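PDB 2JDJ: redy-like protein from Hahella chejuensis, which probably takes part in the biosynthesis of the red pigment prodigiosin. Local coordinates for residues V26-V37 with D70-L79. Numbering follows the deposited sequence.
With IPA (isopropyl alcohol), chain F.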
loop_
_atom_site.group_PDB
_atom_site.type_symbol
_atom_site.label_atom_id
_atom_site.label_comp_id
_atom_site.label_asym_id
_atom_site.label_seq_id
_atom_site.Cartn_x
_atom_site.Cartn_y
_atom_site.Cartn_z
ATOM N N VAL A 26 -1.243 -19.996 1.521
ATOM C CA VAL A 26 0.079 -20.354 1.036
ATOM C C VAL A 26 0.978 -19.118 1.041
ATOM O O VAL A 26 2.068 -19.126 1.636
ATOM C CB VAL A 26 0.033 -21.013 -0.352
ATOM C CG1 VAL A 26 1.407 -21.521 -0.748
ATOM C CG2 VAL A 26 -0.953 -22.193 -0.363
ATOM N N ASP A 27 0.523 -18.054 0.386
ATOM C CA ASP A 27 1.342 -16.849 0.268
ATOM C C ASP A 27 1.580 -16.231 1.650
ATOM O O ASP A 27 2.727 -16.056 2.053
ATOM C CB ASP A 27 0.691 -15.865 -0.717
ATOM C CG ASP A 27 1.668 -14.842 -1.286
ATOM O OD1 ASP A 27 2.912 -14.956 -1.134
ATOM O OD2 ASP A 27 1.160 -13.903 -1.920
ATOM N N TYR A 28 0.506 -15.950 2.391
ATOM C CA TYR A 28 0.634 -15.394 3.745
ATOM C C TYR A 28 1.400 -16.360 4.639
ATOM O O TYR A 28 2.197 -15.939 5.455
ATOM C CB TYR A 28 -0.719 -15.149 4.427
ATOM C CG TYR A 28 -1.581 -14.017 3.905
ATOM C CD1 TYR A 28 -1.072 -13.035 3.039
ATOM C CD2 TYR A 28 -2.908 -13.917 4.306
ATOM C CE1 TYR A 28 -1.882 -11.988 2.574
ATOM C CE2 TYR A 28 -3.720 -12.886 3.851
ATOM C CZ TYR A 28 -3.200 -11.922 2.981
ATOM O OH TYR A 28 -4.008 -10.904 2.539
ATOM N N ALA A 29 1.134 -17.657 4.481
ATOM C CA ALA A 29 1.694 -18.671 5.366
ATOM C C ALA A 29 3.205 -18.824 5.191
ATOM O O ALA A 29 3.872 -19.381 6.063
ATOM C CB ALA A 29 0.987 -20.014 5.142
ATOM N N THR A 30 3.743 -18.325 4.073
ATOM C CA THR A 30 5.171 -18.469 3.752
ATOM C C THR A 30 5.994 -17.268 4.221
ATOM O O THR A 30 7.226 -17.325 4.272
ATOM C CB THR A 30 5.377 -18.691 2.238
ATOM O OG1 THR A 30 4.565 -19.781 1.799
ATOM C CG2 THR A 30 6.823 -19.005 1.903
ATOM N N CYS A 31 5.309 -16.180 4.560
ATOM C CA CYS A 31 5.964 -14.946 4.989
ATOM C C CYS A 31 6.879 -15.045 6.228
ATOM O O CYS A 31 7.857 -14.288 6.314
ATOM C CB CYS A 31 4.930 -13.828 5.160
ATOM S SG CYS A 31 4.374 -13.123 3.560
ATOM N N PRO A 32 6.554 -15.936 7.200
ATOM C CA PRO A 32 7.509 -16.170 8.286
ATOM C C PRO A 32 8.889 -16.651 7.809
ATOM O O PRO A 32 9.862 -16.469 8.531
ATOM C CB PRO A 32 6.825 -17.264 9.125
ATOM C CG PRO A 32 5.381 -17.124 8.838
ATOM C CD PRO A 32 5.321 -16.728 7.394
ATOM N N ASP A 33 8.967 -17.253 6.620
ATOM C CA ASP A 33 10.229 -17.778 6.075
ATOM C C ASP A 33 10.992 -16.753 5.241
ATOM O O ASP A 33 12.062 -17.055 4.711
ATOM C CB ASP A 33 9.986 -19.020 5.207
ATOM C CG ASP A 33 9.525 -20.229 6.009
ATOM O OD1 ASP A 33 9.625 -20.202 7.256
ATOM O OD2 ASP A 33 9.060 -21.216 5.377
ATOM N N LEU A 34 10.439 -15.552 5.111
ATOM C CA LEU A 34 11.094 -14.472 4.378
ATOM C C LEU A 34 11.451 -13.389 5.381
ATOM O O LEU A 34 10.614 -12.558 5.727
ATOM C CB LEU A 34 10.184 -13.938 3.272
ATOM C CG LEU A 34 9.641 -14.941 2.250
ATOM C CD1 LEU A 34 8.555 -14.289 1.376
ATOM C CD2 LEU A 34 10.744 -15.545 1.383
ATOM N N PRO A 35 12.700 -13.413 5.887
ATOM C CA PRO A 35 13.098 -12.538 6.990
ATOM C C PRO A 35 12.916 -11.037 6.731
ATOM O O PRO A 35 12.679 -10.300 7.675
ATOM C CB PRO A 35 14.587 -12.870 7.202
ATOM C CG PRO A 35 14.792 -14.187 6.547
ATOM C CD PRO A 35 13.794 -14.296 5.445
ATOM N N SER A 36 13.030 -10.587 5.476
ATOM C CA SER A 36 12.859 -9.153 5.149
ATOM C C SER A 36 11.426 -8.633 5.190
ATOM O O SER A 36 11.207 -7.419 5.236
ATOM C CB SER A 36 13.425 -8.848 3.774
ATOM O OG SER A 36 12.663 -9.487 2.775
ATOM N N VAL A 37 10.450 -9.542 5.172
ATOM C CA VAL A 37 9.041 -9.131 5.154
ATOM C C VAL A 37 8.538 -8.817 6.560
ATOM O O VAL A 37 8.460 -9.697 7.422
ATOM C CB VAL A 37 8.133 -10.182 4.473
ATOM C CG1 VAL A 37 6.689 -9.677 4.390
ATOM C CG2 VAL A 37 8.656 -10.510 3.084
ATOM N N ASP A 70 15.935 -12.338 -0.202
ATOM C CA ASP A 70 14.806 -13.242 0.025
ATOM C C ASP A 70 14.206 -13.727 -1.278
ATOM O O ASP A 70 13.705 -14.842 -1.337
ATOM C CB ASP A 70 13.716 -12.582 0.865
ATOM C CG ASP A 70 14.069 -12.512 2.340
ATOM O OD1 ASP A 70 15.068 -13.144 2.747
ATOM O OD2 ASP A 70 13.354 -11.818 3.092
HETATM N N MSE A 71 14.250 -12.885 -2.313
HETATM C CA MSE A 71 13.726 -13.255 -3.634
HETATM C C MSE A 71 14.549 -14.336 -4.327
HETATM O O MSE A 71 14.036 -15.073 -5.173
HETATM C CB MSE A 71 13.629 -12.032 -4.546
HETATM C CG MSE A 71 12.452 -11.109 -4.267
HETATM SE SE MSE A 71 12.459 -9.634 -5.547
HETATM C CE MSE A 71 11.910 -10.618 -7.154
ATOM N N GLU A 72 15.827 -14.418 -3.967
ATOM C CA GLU A 72 16.733 -15.397 -4.567
ATOM C C GLU A 72 16.664 -16.760 -3.875
ATOM O O GLU A 72 17.301 -17.717 -4.321
ATOM C CB GLU A 72 18.180 -14.872 -4.583
ATOM C CG GLU A 72 18.360 -13.475 -5.181
ATOM C CD GLU A 72 18.327 -13.444 -6.708
ATOM O OE1 GLU A 72 18.781 -12.423 -7.278
ATOM O OE2 GLU A 72 17.864 -14.432 -7.338
ATOM N N THR A 73 15.897 -16.848 -2.788
ATOM C CA THR A 73 15.710 -18.114 -2.083
ATOM C C THR A 73 14.755 -19.013 -2.868
ATOM O O THR A 73 13.988 -18.537 -3.700
ATOM C CB THR A 73 15.144 -17.911 -0.660
ATOM O OG1 THR A 73 13.835 -17.326 -0.734
ATOM C CG2 THR A 73 16.065 -17.036 0.187
ATOM N N SER A 74 14.797 -20.311 -2.603
ATOM C CA SER A 74 13.872 -21.252 -3.231
ATOM C C SER A 74 12.481 -21.168 -2.585
ATOM O O SER A 74 11.498 -21.648 -3.149
ATOM C CB SER A 74 14.407 -22.683 -3.129
ATOM O OG SER A 74 14.500 -23.076 -1.767
ATOM N N THR A 75 12.418 -20.591 -1.386
ATOM C CA THR A 75 11.153 -20.278 -0.729
ATOM C C THR A 75 10.340 -19.335 -1.634
ATOM O O THR A 75 9.163 -19.590 -1.917
ATOM C CB THR A 75 11.391 -19.602 0.637
ATOM O OG1 THR A 75 12.229 -20.433 1.459
ATOM C CG2 THR A 75 10.066 -19.327 1.361
ATOM N N PHE A 76 10.986 -18.269 -2.095
ATOM C CA PHE A 76 10.356 -17.303 -2.984
ATOM C C PHE A 76 10.045 -17.892 -4.352
ATOM O O PHE A 76 8.972 -17.657 -4.899
ATOM C CB PHE A 76 11.214 -16.042 -3.111
ATOM C CG PHE A 76 10.488 -14.872 -3.728
ATOM C CD1 PHE A 76 9.643 -14.072 -2.957
ATOM C CD2 PHE A 76 10.649 -14.571 -5.069
ATOM C CE1 PHE A 76 8.974 -13.012 -3.516
ATOM C CE2 PHE A 76 9.987 -13.498 -5.634
ATOM C CZ PHE A 76 9.143 -12.722 -4.861
ATOM N N ALA A 77 10.965 -18.675 -4.902
ATOM C CA ALA A 77 10.774 -19.261 -6.228
ATOM C C ALA A 77 9.511 -20.106 -6.281
ATOM O O ALA A 77 8.845 -20.190 -7.321
ATOM C CB ALA A 77 12.001 -20.087 -6.642
ATOM N N GLY A 78 9.188 -20.736 -5.154
ATOM C CA GLY A 78 7.986 -21.559 -5.041
ATOM C C GLY A 78 6.704 -20.739 -5.059
ATOM O O GLY A 78 5.683 -21.162 -5.606
ATOM N N LEU A 79 6.754 -19.563 -4.445
ATOM C CA LEU A 79 5.649 -18.614 -4.515
ATOM C C LEU A 79 5.437 -18.094 -5.941
ATOM O O LEU A 79 4.331 -18.180 -6.472
ATOM C CB LEU A 79 5.885 -17.454 -3.542
ATOM C CG LEU A 79 5.923 -17.771 -2.044
ATOM C CD1 LEU A 79 6.228 -16.487 -1.273
ATOM C CD2 LEU A 79 4.604 -18.406 -1.566
HETATM C C1 IPA F . 5.593 -12.475 0.395
HETATM C C2 IPA F . 5.678 -12.386 -1.120
HETATM C C3 IPA F . 5.758 -10.929 -1.547
HETATM O O2 IPA F . 4.529 -12.974 -1.678
#
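Leu34 touches Asp70, Thr75, Phe76 and Leu79 through CB and its two methyls, CG only branching between them. Its CB lies 3.8 Å from Asp70 OD2. CG stands anti to the carbonyl carbon, and chi2 of 170° then sends the methyls to different partners: CD2 slides past Thr75, 3.8 Å from its CG2, while CD1 points tip to tip at Leu79 CD1 (4.2 Å) and sits at the edge of the Phe76 ring, near its plane. On the loop side, Asp70 OD2 takes two hydrogen bonds from Ser36: Ser36 N lies 2.7 Å from Asp70 OD2, on its syn lone pair, with an N-H...O angle of 157°, and Ser36 OG donates to the same oxygen over a very short 2.5 Å. Replacing Asp70 by an alanine would probably leave Ser36 N and OG without their shared acceptor and the hydroxyl free to turn. The topology, with helices packed on one antiparallel sheet, fits the dimeric alpha-beta barrel clan; here the end of helix 16-30 lies against the start of helix 74-86, the axes of 26-30 and 74-79 running nearly antiparallel at 167°. Thr30 and Thr75 meet there through their CG2 methyls at 3.3 Å, tighter than usual. Thr30 OG1 donates a 2.6 Å hydrogen bond to Val26 O, and Leu79 CD2 packs against the same hydroxyl. Deeper in, Asp27 OD1 accepts a 2.6 Å bond from O2 of an isopropanol, probably from the crystallisation liquor, whose C1 touches Leu34 CD1 and Cys31 SG.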